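Local coordinates for protein Ton_1535 (Thermococcus onnurineus, PDB 3ZPJ) that is of unknown function but folds into an elongated alpha-solenoid whose normal right-handed coil is interrupted by a left-handed helical turn, at residues A[123-128]-A[166-171]; A[220-225]-A[248-253]; A[297-302]-A[317-322]; A[334-339]-A[347-352]. One frame throughout, in Å; residues are numbered along the deposited sequence.

Interaction 1 (A[123-128]-A[166-171]); sequences HLAIAG and EKAGDT
No ring, amide or carboxylate enters the contact in which Ala-125 and Ile-126 meet Ala-168 and Thr-171; the one flat group that matters is the backbone carbonyl of Ala-168, with Thr-171 OG1 lying in its plane. There OG1 donates to a lone pair of Ala-168 O at 2.8 Å, the C=O...OG1 angle being 130°. The same oxygen accepts from Thr-171 N at 2.9 Å, so two bonds from one residue grip it where the helix runs out.

Across the interface, Ala-125 CB touches Ala-168 CB at 3.8 Å. With methyls alone between them, the backbones come close, 5.9 Å from Ala-125 CA to Ala-168 CA. Ile-126 adds a second contact at the edge: its CG1 lies beside the backbone N (chi1 -66°), and CD1 reaches across at about a right angle to the threonine side chain. CD1 rests 3.7 Å from Thr-171 OG1 and 3.9 Å from Thr-171 CG2, touching both branches, while the hydroxyl bond fixes how those branches are turned.

Just beyond, Gly-128 is the positive-phi residue of a Schellman motif after the last turn. The contact thus joins the C-terminal ends of helices 110-126 and 151-170, which run in the same general direction. Helix 130-146, between them in the chain, packs on Ala-125 through Ala-133, and Lys-203 of helix 194-209 pairs with Glu-166 and Asp-170.

Interaction 2 (A[220-225]-A[248-253]); sequences AALLKG and LEVALW
Leu-222 carries almost all of this contact, meeting both Val-250 and Trp-253 of the next helix but one. Its CG lies beside the backbone N, anti to the carbonyl carbon (chi1 -72°), and the chain continues extended, which sends CD1 out to Val-250 CG2 at 3.9 Å. The two branched side chains pass at a slant, methyl against methyl. Nearer the backbone, Leu-222 CB approaches Trp-253 CD1 at 4.2 Å.

The indole is held out from its own helix by a first torsion that puts CG opposite the backbone N (chi1 175°). Its pyrrole edge is thereby brought up to the last turn of helix 216-223. Leu-222 O sits at that edge, near the ring plane, but NE1 is 4.1 Å from Leu-222 O, too far for a hydrogen bond. The carbonyl is used locally instead, accepting from Gly-225 N at 2.8 Å.

Leu-223, next in sequence, leans on Lys-202 and Lys-203 of helix 194-209, whose Glu-205 and Thr-209 in turn touch Trp-253. Gly-225 then takes positive phi as the first residue to leave helical angles, in a Schellman motif that follows the last turn.

Helix 227-237 packs on both partners, Ala-230 against Leu-222 and Ile-234 against Val-250. A buried aliphatic and aromatic seam between alternate helices, with the intervening helix lying against both, is the packing of an alpha-solenoid.

Interaction 3 (A[297-302]-A[317-322]); sequences RRALKF and KAIALE
Segments 297-302 and 317-322 are both helical throughout and run antiparallel, approaching most closely where Leu-300 CA and Ile-319 CA stand 7.2 Å apart. From the second helix Ile-319 alone makes the contact, and it meets both backbone and side-chain atoms of 297-302.

Ile-319 CG1 is set beside its own backbone N (chi1 -69°), and the chain then runs on extended, so that CD1 is thrust forward as the leading atom. It lodges against the surface of the opposing helix, 3.6 Å from Ala-299 O and 3.8 Å from Leu-300 CA. Ala-299 CB lies to one side of this methyl, 4.2 Å from Ile-319 CD1. Leu-300 supplies the other wall: its side chain crosses that of Ile-319 at about a right angle, CD1 to CD1 at 3.9 Å.

Thr-291 of helix 280-293 covers both Ala-299 and Ile-319, and Ala-303 extends the surface on which the isoleucine rests. Leu-300 is backed by Ile-335 of helix 332-338.

With aliphatic carbons and the backbone carbonyl group of Ala-299 as the touching parts, the contact rests on van der Waals packing and burial of apolar surface. The fit therefore probably depends on shape rather than on polar pairing, a methyl tip set on a patch of helix surface between an alanine and a leucine.

Interaction 4 (A[334-339]-A[347-352]); sequences KIIESI and EALNEI
A short antiparallel helical hairpin near the C terminus, formed by helices 332-338 and 342-351, is closed by Ile-336 fitting into the surface of 347-352. The backbones come nearest at Ile-336 and Ala-348, whose CA atoms are 7.2 Å apart.

Ile-336 uses its two branches on different partners. CG1 sits beside the backbone N, and the chain then turns to carry CD1 between Ala-348 and Ile-352. CD1 lies 3.7 Å from Ala-348 CB and 3.6 Å from Ile-352 CD1; the two isoleucines reach toward each other, tip to tip. The other branch, CG2, is directed at Leu-349, where it meets both terminal methyls, at 3.8 Å from Leu-349 CD1 and 3.9 Å from Leu-349 CD2. That leucine crosses Ile-336 at a slant and has an unusual first torsion (chi1 -129°) away from the staggered positions. It lies at the solvent-facing border of an otherwise largely buried contact.

Ile-339, just past the helix end, adds a lighter touch, its CD1 4.1 Å from Ala-348 CB. The small alanine thus takes methyls from two isoleucines one turn apart.

Helix 309-325 lies against the pair, Ser-313 touching Ile-339 and Val-324 touching Ile-352. Ile-336 touches Arg-345, Ala-348, Leu-349 and Ile-352, the i, i+3, i+4, i+7 set that forms the hole for a knob, so it packs in knobs-into-holes manner, here joining the two helices of a terminal hairpin in an alpha-solenoid.

From the N terminus the four contacts close in series, none nested in or crossing another. Interaction 1 spans 37 intervening residues and interaction 2 spans 22, each linking a helix to the next but one. Interactions 3 and 4 close shorter loops of 14 and 7 residues between successive helices. Centres of interactions 1 and 2 are 21 Å apart, and those of 2 and 3 are 23 Å apart, without touching. Interactions 3 and 4, with centres 12 Å apart, do touch: Lys-317 packs on Ala-348 and forms long, weak ion pairs with Glu-347 and Glu-351. The series thus follows the solenoid from its middle to its C-terminal end.

Interaction 1 (A[123-128]-A[166-171])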
loop_
_atom_site.group_PDB
_atom_site.type_symbol
_atom_site.label_atom_id
_atom_site.label_comp_id
_atom_site.label_asym_id
_atom_site.label_seq_id
_atom_site.Cartn_x
_atom_site.Cartn_y
_atom_site.Cartn_z
ATOM N N HIS A 123 -14.114 -0.364 -0.013
ATOM C CA HIS A 123 -14.443 0.353 -1.250
ATOM C C HIS A 123 -13.998 1.812 -1.236
ATOM O O HIS A 123 -13.519 2.333 -2.252
ATOM C CB HIS A 123 -15.903 0.170 -1.652
ATOM C CG HIS A 123 -16.189 -1.209 -2.149
ATOM N ND1 HIS A 123 -15.915 -1.601 -3.442
ATOM C CD2 HIS A 123 -16.661 -2.307 -1.516
ATOM C CE1 HIS A 123 -16.225 -2.877 -3.585
ATOM N NE2 HIS A 123 -16.680 -3.329 -2.434
ATOM N N LEU A 124 -14.088 2.448 -0.074
ATOM C CA LEU A 124 -13.574 3.798 0.071
ATOM C C LEU A 124 -12.072 3.847 -0.234
ATOM O O LEU A 124 -11.577 4.812 -0.814
ATOM C CB LEU A 124 -13.841 4.317 1.479
ATOM C CG LEU A 124 -15.250 4.854 1.727
ATOM C CD1 LEU A 124 -15.459 5.005 3.223
ATOM C CD2 LEU A 124 -15.447 6.204 1.001
ATOM N N ALA A 125 -11.350 2.804 0.154
ATOM C CA ALA A 125 -9.906 2.756 -0.108
ATOM C C ALA A 125 -9.620 2.531 -1.579
ATOM O O ALA A 125 -8.780 3.214 -2.151
ATOM C CB ALA A 125 -9.225 1.690 0.729
ATOM N N ILE A 126 -10.317 1.575 -2.186
ATOM C CA ILE A 126 -10.239 1.342 -3.633
ATOM C C ILE A 126 -10.528 2.634 -4.395
ATOM O O ILE A 126 -9.912 2.917 -5.420
ATOM C CB ILE A 126 -11.260 0.268 -4.097
ATOM C CG1 ILE A 126 -10.926 -1.102 -3.524
ATOM C CG2 ILE A 126 -11.309 0.178 -5.592
ATOM C CD1 ILE A 126 -9.477 -1.376 -3.397
ATOM N N ALA A 127 -11.458 3.424 -3.871
ATOM C CA ALA A 127 -11.884 4.687 -4.491
ATOM C C ALA A 127 -10.813 5.772 -4.439
ATOM O O ALA A 127 -10.953 6.820 -5.063
ATOM C CB ALA A 127 -13.136 5.186 -3.796
ATOM N N GLY A 128 -9.752 5.533 -3.677
ATOM C CA GLY A 128 -8.736 6.547 -3.488
ATOM C C GLY A 128 -9.050 7.522 -2.365
ATOM O O GLY A 128 -8.627 8.668 -2.406
ATOM N N GLU A 166 -5.845 -5.243 5.465
ATOM C CA GLU A 166 -4.659 -5.703 4.760
ATOM C C GLU A 166 -4.777 -5.548 3.252
ATOM O O GLU A 166 -3.845 -5.075 2.596
ATOM C CB GLU A 166 -4.301 -7.148 5.136
ATOM C CG GLU A 166 -2.976 -7.609 4.517
ATOM C CD GLU A 166 -2.688 -9.090 4.713
ATOM O OE1 GLU A 166 -3.560 -9.811 5.248
ATOM O OE2 GLU A 166 -1.582 -9.533 4.322
ATOM N N LYS A 167 -5.928 -5.915 2.698
ATOM C CA LYS A 167 -6.102 -5.833 1.251
ATOM C C LYS A 167 -6.174 -4.370 0.785
ATOM O O LYS A 167 -5.675 -4.028 -0.284
ATOM C CB LYS A 167 -7.318 -6.643 0.783
ATOM C CG LYS A 167 -7.695 -6.444 -0.691
ATOM C CD LYS A 167 -7.106 -7.507 -1.575
ATOM C CE LYS A 167 -7.561 -7.344 -3.037
ATOM N NZ LYS A 167 -8.820 -8.061 -3.407
ATOM N N ALA A 168 -6.771 -3.514 1.599
ATOM C CA ALA A 168 -6.789 -2.085 1.310
ATOM C C ALA A 168 -5.359 -1.572 1.244
ATOM O O ALA A 168 -4.953 -0.933 0.271
ATOM C CB ALA A 168 -7.572 -1.337 2.384
ATOM N N GLY A 169 -4.603 -1.871 2.293
ATOM C CA GLY A 169 -3.188 -1.557 2.316
ATOM C C GLY A 169 -2.460 -1.985 1.050
ATOM O O GLY A 169 -1.755 -1.184 0.436
ATOM N N ASP A 170 -2.644 -3.240 0.650
ATOM C CA ASP A 170 -2.004 -3.763 -0.545
ATOM C C ASP A 170 -2.327 -2.959 -1.808
ATOM O O ASP A 170 -1.568 -2.999 -2.780
ATOM C CB ASP A 170 -2.390 -5.226 -0.777
ATOM C CG ASP A 170 -1.714 -6.170 0.200
ATOM O OD1 ASP A 170 -0.675 -5.803 0.802
ATOM O OD2 ASP A 170 -2.234 -7.286 0.364
ATOM N N THR A 171 -3.442 -2.236 -1.812
ATOM C CA THR A 171 -3.817 -1.517 -3.028
ATOM C C THR A 171 -3.334 -0.088 -2.994
ATOM O O THR A 171 -3.544 0.643 -3.951
ATOM C CB THR A 171 -5.354 -1.502 -3.289
ATOM O OG1 THR A 171 -6.002 -0.695 -2.301
ATOM C CG2 THR A 171 -5.934 -2.920 -3.251
#

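Interaction 2 (A[220-225]-A[248-253])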
loop_
_atom_site.group_PDB
_atom_site.type_symbol
_atom_site.label_atom_id
_atom_site.label_comp_id
_atom_site.label_asym_id
_atom_site.label_seq_id
_atom_site.Cartn_x
_atom_site.Cartn_y
_atom_site.Cartn_z
ATOM N N ALA A 220 3.956 -5.440 -4.409
ATOM C CA ALA A 220 3.467 -6.785 -4.754
ATOM C C ALA A 220 4.523 -7.627 -5.482
ATOM O O ALA A 220 4.677 -8.818 -5.225
ATOM C CB ALA A 220 2.189 -6.713 -5.587
ATOM N N ALA A 221 5.257 -7.007 -6.397
ATOM C CA ALA A 221 6.292 -7.736 -7.109
ATOM C C ALA A 221 7.436 -8.118 -6.169
ATOM O O ALA A 221 7.958 -9.236 -6.228
ATOM C CB ALA A 221 6.809 -6.921 -8.290
ATOM N N LEU A 222 7.823 -7.191 -5.299
ATOM C CA LEU A 222 8.965 -7.413 -4.412
ATOM C C LEU A 222 8.683 -8.557 -3.460
ATOM O O LEU A 222 9.546 -9.403 -3.208
ATOM C CB LEU A 222 9.284 -6.139 -3.633
ATOM C CG LEU A 222 9.908 -5.085 -4.547
ATOM C CD1 LEU A 222 10.251 -3.811 -3.802
ATOM C CD2 LEU A 222 11.165 -5.678 -5.212
ATOM N N LEU A 223 7.449 -8.592 -2.962
ATOM C CA LEU A 223 7.039 -9.603 -2.005
ATOM C C LEU A 223 7.108 -11.001 -2.634
ATOM O O LEU A 223 7.488 -11.962 -1.975
ATOM C CB LEU A 223 5.627 -9.267 -1.471
ATOM C CG LEU A 223 5.193 -9.985 -0.204
ATOM C CD1 LEU A 223 6.049 -9.517 0.963
ATOM C CD2 LEU A 223 3.705 -9.737 0.063
ATOM N N LYS A 224 6.760 -11.099 -3.915
ATOM C CA LYS A 224 6.883 -12.351 -4.667
ATOM C C LYS A 224 8.321 -12.646 -5.029
ATOM O O LYS A 224 8.601 -13.698 -5.572
ATOM C CB LYS A 224 6.127 -12.283 -6.000
ATOM C CG LYS A 224 4.632 -12.092 -5.891
ATOM C CD LYS A 224 3.999 -12.084 -7.285
ATOM C CE LYS A 224 2.984 -10.949 -7.411
ATOM N NZ LYS A 224 2.570 -10.684 -8.826
ATOM N N GLY A 225 9.223 -11.697 -4.797
ATOM C CA GLY A 225 10.593 -11.853 -5.267
ATOM C C GLY A 225 10.779 -11.659 -6.769
ATOM O O GLY A 225 11.761 -12.126 -7.356
ATOM N N LEU A 248 17.887 2.032 -4.942
ATOM C CA LEU A 248 18.550 1.781 -3.664
ATOM C C LEU A 248 17.628 1.156 -2.620
ATOM O O LEU A 248 18.032 0.239 -1.899
ATOM C CB LEU A 248 19.187 3.058 -3.118
ATOM C CG LEU A 248 20.333 3.567 -3.995
ATOM C CD1 LEU A 248 20.959 4.847 -3.456
ATOM C CD2 LEU A 248 21.381 2.494 -4.103
ATOM N N GLU A 249 16.399 1.659 -2.532
ATOM C CA GLU A 249 15.425 1.102 -1.612
ATOM C C GLU A 249 15.193 -0.364 -1.968
ATOM O O GLU A 249 15.094 -1.218 -1.093
ATOM C CB GLU A 249 14.104 1.909 -1.641
ATOM C CG GLU A 249 14.246 3.343 -1.118
ATOM C CD GLU A 249 12.921 4.119 -1.021
ATOM O OE1 GLU A 249 12.033 3.928 -1.886
ATOM O OE2 GLU A 249 12.789 4.949 -0.084
ATOM N N VAL A 250 15.135 -0.659 -3.261
ATOM C CA VAL A 250 14.923 -2.030 -3.682
ATOM C C VAL A 250 16.118 -2.900 -3.321
ATOM O O VAL A 250 15.954 -4.009 -2.814
ATOM C CB VAL A 250 14.600 -2.127 -5.177
ATOM C CG1 VAL A 250 14.865 -3.534 -5.691
ATOM C CG2 VAL A 250 13.153 -1.766 -5.395
ATOM N N ALA A 251 17.320 -2.387 -3.551
ATOM C CA ALA A 251 18.524 -3.128 -3.189
ATOM C C ALA A 251 18.486 -3.434 -1.692
ATOM O O ALA A 251 18.845 -4.524 -1.260
ATOM C CB ALA A 251 19.766 -2.339 -3.543
ATOM N N LEU A 252 18.024 -2.471 -0.909
ATOM C CA LEU A 252 17.973 -2.628 0.535
ATOM C C LEU A 252 16.984 -3.732 0.930
ATOM O O LEU A 252 17.224 -4.514 1.848
ATOM C CB LEU A 252 17.591 -1.298 1.194
ATOM C CG LEU A 252 17.674 -1.245 2.717
ATOM C CD1 LEU A 252 19.052 -1.717 3.186
ATOM C CD2 LEU A 252 17.388 0.163 3.190
ATOM N N TRP A 253 15.868 -3.803 0.230
ATOM C CA TRP A 253 14.896 -4.835 0.553
ATOM C C TRP A 253 15.442 -6.210 0.147
ATOM O O TRP A 253 15.296 -7.194 0.872
ATOM C CB TRP A 253 13.530 -4.565 -0.093
ATOM C CG TRP A 253 12.615 -5.699 0.174
ATOM C CD1 TRP A 253 12.247 -6.683 -0.695
ATOM C CD2 TRP A 253 12.000 -6.011 1.421
ATOM N NE1 TRP A 253 11.421 -7.586 -0.069
ATOM C CE2 TRP A 253 11.252 -7.191 1.234
ATOM C CE3 TRP A 253 11.989 -5.394 2.680
ATOM C CZ2 TRP A 253 10.514 -7.775 2.259
ATOM C CZ3 TRP A 253 11.274 -5.976 3.694
ATOM C CH2 TRP A 253 10.536 -7.154 3.478
#

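Interaction 3 (A[297-302]-A[317-322])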
loop_
_atom_site.group_PDB
_atom_site.type_symbol
_atom_site.label_atom_id
_atom_site.label_comp_id
_atom_site.label_asym_id
_atom_site.label_seq_id
_atom_site.Cartn_x
_atom_site.Cartn_y
_atom_site.Cartn_z
ATOM N N ARG A 297 31.729 3.225 1.788
ATOM C CA ARG A 297 32.547 4.091 0.934
ATOM C C ARG A 297 31.688 5.181 0.305
ATOM O O ARG A 297 31.958 6.374 0.478
ATOM C CB ARG A 297 33.274 3.305 -0.171
ATOM C CG ARG A 297 33.897 4.218 -1.239
ATOM C CD ARG A 297 34.625 3.470 -2.368
ATOM N NE ARG A 297 33.731 2.841 -3.347
ATOM C CZ ARG A 297 33.229 3.447 -4.427
ATOM N NH1 ARG A 297 33.508 4.719 -4.675
ATOM N NH2 ARG A 297 32.435 2.784 -5.260
ATOM N N ARG A 298 30.655 4.767 -0.427
ATOM C CA ARG A 298 29.761 5.711 -1.089
ATOM C C ARG A 298 29.001 6.534 -0.056
ATOM O O ARG A 298 28.801 7.731 -0.242
ATOM C CB ARG A 298 28.766 4.985 -1.992
ATOM C CG ARG A 298 29.348 4.334 -3.238
ATOM C CD ARG A 298 28.219 3.687 -4.023
ATOM N NE ARG A 298 28.661 2.921 -5.180
ATOM C CZ ARG A 298 28.904 3.456 -6.370
ATOM N NH1 ARG A 298 28.765 4.766 -6.546
ATOM N NH2 ARG A 298 29.292 2.687 -7.379
ATOM N N ALA A 299 28.590 5.887 1.032
ATOM C CA ALA A 299 27.828 6.556 2.081
ATOM C C ALA A 299 28.600 7.728 2.662
ATOM O O ALA A 299 28.031 8.777 2.957
ATOM C CB ALA A 299 27.434 5.576 3.176
ATOM N N LEU A 300 29.908 7.567 2.799
ATOM C CA LEU A 300 30.721 8.664 3.294
ATOM C C LEU A 300 30.767 9.822 2.301
ATOM O O LEU A 300 30.710 10.989 2.706
ATOM C CB LEU A 300 32.129 8.192 3.647
ATOM C CG LEU A 300 32.934 9.208 4.449
ATOM C CD1 LEU A 300 32.211 9.537 5.745
ATOM C CD2 LEU A 300 34.344 8.697 4.729
ATOM N N LYS A 301 30.864 9.512 1.008
ATOM C CA LYS A 301 30.901 10.571 -0.004
ATOM C C LYS A 301 29.668 11.441 0.144
ATOM O O LYS A 301 29.755 12.671 0.149
ATOM C CB LYS A 301 30.902 10.009 -1.423
ATOM C CG LYS A 301 32.069 9.144 -1.814
ATOM C CD LYS A 301 31.783 8.538 -3.187
ATOM C CE LYS A 301 32.906 7.642 -3.643
ATOM N NZ LYS A 301 34.209 8.327 -3.471
ATOM N N PHE A 302 28.510 10.796 0.264
ATOM C CA PHE A 302 27.268 11.541 0.408
ATOM C C PHE A 302 27.154 12.301 1.726
ATOM O O PHE A 302 26.861 13.494 1.717
ATOM C CB PHE A 302 26.059 10.649 0.140
ATOM C CG PHE A 302 25.829 10.409 -1.315
ATOM C CD1 PHE A 302 25.116 11.320 -2.070
ATOM C CD2 PHE A 302 26.367 9.307 -1.939
ATOM C CE1 PHE A 302 24.921 11.124 -3.419
ATOM C CE2 PHE A 302 26.172 9.104 -3.281
ATOM C CZ PHE A 302 25.450 10.017 -4.024
ATOM N N LYS A 317 28.040 10.060 12.249
ATOM C CA LYS A 317 28.086 9.192 13.422
ATOM C C LYS A 317 27.739 7.762 13.026
ATOM O O LYS A 317 28.533 6.840 13.241
ATOM C CB LYS A 317 27.132 9.685 14.519
ATOM C CG LYS A 317 27.074 8.755 15.727
ATOM C CD LYS A 317 26.419 9.408 16.933
ATOM C CE LYS A 317 25.092 8.755 17.277
ATOM N NZ LYS A 317 24.512 9.312 18.533
ATOM N N ALA A 318 26.554 7.595 12.440
ATOM C CA ALA A 318 26.068 6.290 11.994
ATOM C C ALA A 318 27.136 5.518 11.228
ATOM O O ALA A 318 27.428 4.363 11.538
ATOM C CB ALA A 318 24.825 6.452 11.135
ATOM N N ILE A 319 27.723 6.170 10.232
ATOM C CA ILE A 319 28.770 5.544 9.440
ATOM C C ILE A 319 29.897 5.065 10.344
ATOM O O ILE A 319 30.411 3.959 10.179
ATOM C CB ILE A 319 29.332 6.517 8.394
ATOM C CG1 ILE A 319 28.281 6.804 7.315
ATOM C CG2 ILE A 319 30.617 5.964 7.783
ATOM C CD1 ILE A 319 28.639 7.993 6.412
ATOM N N ALA A 320 30.256 5.895 11.316
ATOM C CA ALA A 320 31.375 5.586 12.193
ATOM C C ALA A 320 31.057 4.418 13.118
ATOM O O ALA A 320 31.928 3.601 13.401
ATOM C CB ALA A 320 31.785 6.807 12.992
ATOM N N LEU A 321 29.817 4.336 13.588
ATOM C CA LEU A 321 29.420 3.218 14.439
ATOM C C LEU A 321 29.491 1.908 13.666
ATOM O O LEU A 321 30.003 0.903 14.170
ATOM C CB LEU A 321 28.003 3.407 14.979
ATOM C CG LEU A 321 27.743 4.587 15.913
ATOM C CD1 LEU A 321 26.306 4.530 16.405
ATOM C CD2 LEU A 321 28.725 4.611 17.078
ATOM N N GLU A 322 28.967 1.925 12.444
ATOM C CA GLU A 322 28.984 0.742 11.602
ATOM C C GLU A 322 30.418 0.308 11.345
ATOM O O GLU A 322 30.731 -0.881 11.381
ATOM C CB GLU A 322 28.286 1.004 10.275
ATOM C CG GLU A 322 28.123 -0.252 9.448
ATOM C CD GLU A 322 27.187 -1.251 10.101
ATOM O OE1 GLU A 322 26.250 -0.806 10.803
ATOM O OE2 GLU A 322 27.381 -2.473 9.905
#

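Interaction 4 (A[334-339]-A[347-352])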
loop_
_atom_site.group_PDB
_atom_site.type_symbol
_atom_site.label_atom_id
_atom_site.label_comp_id
_atom_site.label_asym_id
_atom_site.label_seq_id
_atom_site.Cartn_x
_atom_site.Cartn_y
_atom_site.Cartn_z
ATOM N N LYS A 334 39.232 9.861 12.374
ATOM C CA LYS A 334 39.101 11.034 11.522
ATOM C C LYS A 334 37.635 11.412 11.354
ATOM O O LYS A 334 37.269 12.589 11.390
ATOM C CB LYS A 334 39.713 10.751 10.151
ATOM C CG LYS A 334 40.819 9.701 10.160
ATOM C CD LYS A 334 41.576 9.683 8.832
ATOM C CE LYS A 334 42.903 8.934 8.942
ATOM N NZ LYS A 334 43.872 9.602 9.871
ATOM N N ILE A 335 36.795 10.403 11.179
ATOM C CA ILE A 335 35.383 10.626 10.937
ATOM C C ILE A 335 34.729 11.255 12.154
ATOM O O ILE A 335 33.942 12.191 12.035
ATOM C CB ILE A 335 34.678 9.314 10.572
ATOM C CG1 ILE A 335 35.101 8.873 9.174
ATOM C CG2 ILE A 335 33.164 9.459 10.661
ATOM C CD1 ILE A 335 34.337 7.667 8.651
ATOM N N ILE A 336 35.068 10.742 13.327
ATOM C CA ILE A 336 34.491 11.259 14.553
ATOM C C ILE A 336 34.881 12.724 14.739
ATOM O O ILE A 336 34.024 13.561 15.029
ATOM C CB ILE A 336 34.924 10.432 15.763
ATOM C CG1 ILE A 336 34.550 8.962 15.554
ATOM C CG2 ILE A 336 34.277 10.973 17.027
ATOM C CD1 ILE A 336 33.201 8.604 16.082
ATOM N N GLU A 337 36.166 13.024 14.549
ATOM C CA GLU A 337 36.682 14.396 14.620
ATOM C C GLU A 337 35.909 15.314 13.680
ATOM O O GLU A 337 35.747 16.506 13.945
ATOM C CB GLU A 337 38.166 14.451 14.226
ATOM C CG GLU A 337 39.120 13.648 15.105
ATOM C CD GLU A 337 40.588 13.834 14.708
ATOM O OE1 GLU A 337 40.866 14.566 13.731
ATOM O OE2 GLU A 337 41.466 13.247 15.379
ATOM N N SER A 338 35.453 14.735 12.574
ATOM C CA SER A 338 34.736 15.452 11.530
ATOM C C SER A 338 33.339 15.904 11.946
ATOM O O SER A 338 32.781 16.819 11.343
ATOM C CB SER A 338 34.632 14.569 10.280
ATOM O OG SER A 338 33.728 15.102 9.335
ATOM N N ILE A 339 32.765 15.256 12.957
ATOM C CA ILE A 339 31.401 15.584 13.368
ATOM C C ILE A 339 31.347 17.011 13.907
ATOM O O ILE A 339 32.012 17.327 14.894
ATOM C CB ILE A 339 30.872 14.612 14.433
ATOM C CG1 ILE A 339 31.017 13.161 13.955
ATOM C CG2 ILE A 339 29.419 14.933 14.775
ATOM C CD1 ILE A 339 30.620 12.127 14.987
ATOM N N GLU A 347 28.776 11.494 21.956
ATOM C CA GLU A 347 27.896 10.338 22.014
ATOM C C GLU A 347 28.428 9.192 21.168
ATOM O O GLU A 347 28.373 8.034 21.567
ATOM C CB GLU A 347 26.507 10.730 21.543
ATOM C CG GLU A 347 25.949 11.898 22.312
ATOM C CD GLU A 347 24.619 12.337 21.770
ATOM O OE1 GLU A 347 24.202 11.784 20.724
ATOM O OE2 GLU A 347 23.997 13.232 22.385
ATOM N N ALA A 348 28.945 9.528 19.995
ATOM C CA ALA A 348 29.569 8.548 19.126
ATOM C C ALA A 348 30.810 7.995 19.802
ATOM O O ALA A 348 31.208 6.862 19.559
ATOM C CB ALA A 348 29.944 9.186 17.804
ATOM N N LEU A 349 31.420 8.805 20.654
ATOM C CA LEU A 349 32.684 8.439 21.280
ATOM C C LEU A 349 32.451 7.517 22.480
ATOM O O LEU A 349 33.341 6.771 22.895
ATOM C CB LEU A 349 33.453 9.704 21.671
ATOM C CG LEU A 349 34.911 9.808 21.209
ATOM C CD1 LEU A 349 35.214 8.830 20.081
ATOM C CD2 LEU A 349 35.267 11.235 20.801
ATOM N N ASN A 350 31.236 7.569 23.023
ATOM C CA ASN A 350 30.827 6.671 24.096
ATOM C C ASN A 350 30.325 5.351 23.533
ATOM O O ASN A 350 30.706 4.278 23.997
ATOM C CB ASN A 350 29.727 7.309 24.947
ATOM C CG ASN A 350 30.199 8.547 25.680
ATOM O OD1 ASN A 350 31.357 8.637 26.108
ATOM N ND2 ASN A 350 29.302 9.515 25.829
ATOM N N GLU A 351 29.464 5.442 22.526
ATOM C CA GLU A 351 28.907 4.260 21.890
ATOM C C GLU A 351 29.989 3.364 21.277
ATOM O O GLU A 351 29.812 2.154 21.181
ATOM C CB GLU A 351 27.846 4.657 20.864
ATOM C CG GLU A 351 26.681 5.394 21.497
ATOM C CD GLU A 351 25.632 5.818 20.491
ATOM O OE1 GLU A 351 25.636 5.279 19.366
ATOM O OE2 GLU A 351 24.802 6.693 20.823
ATOM N N ILE A 352 31.114 3.954 20.887
ATOM C CA ILE A 352 32.270 3.188 20.416
ATOM C C ILE A 352 32.902 2.428 21.590
ATOM O O ILE A 352 33.670 1.477 21.412
ATOM C CB ILE A 352 33.273 4.100 19.669
ATOM C CG1 ILE A 352 32.727 4.428 18.274
ATOM C CG2 ILE A 352 34.655 3.469 19.546
ATOM C CD1 ILE A 352 33.670 5.269 17.426
#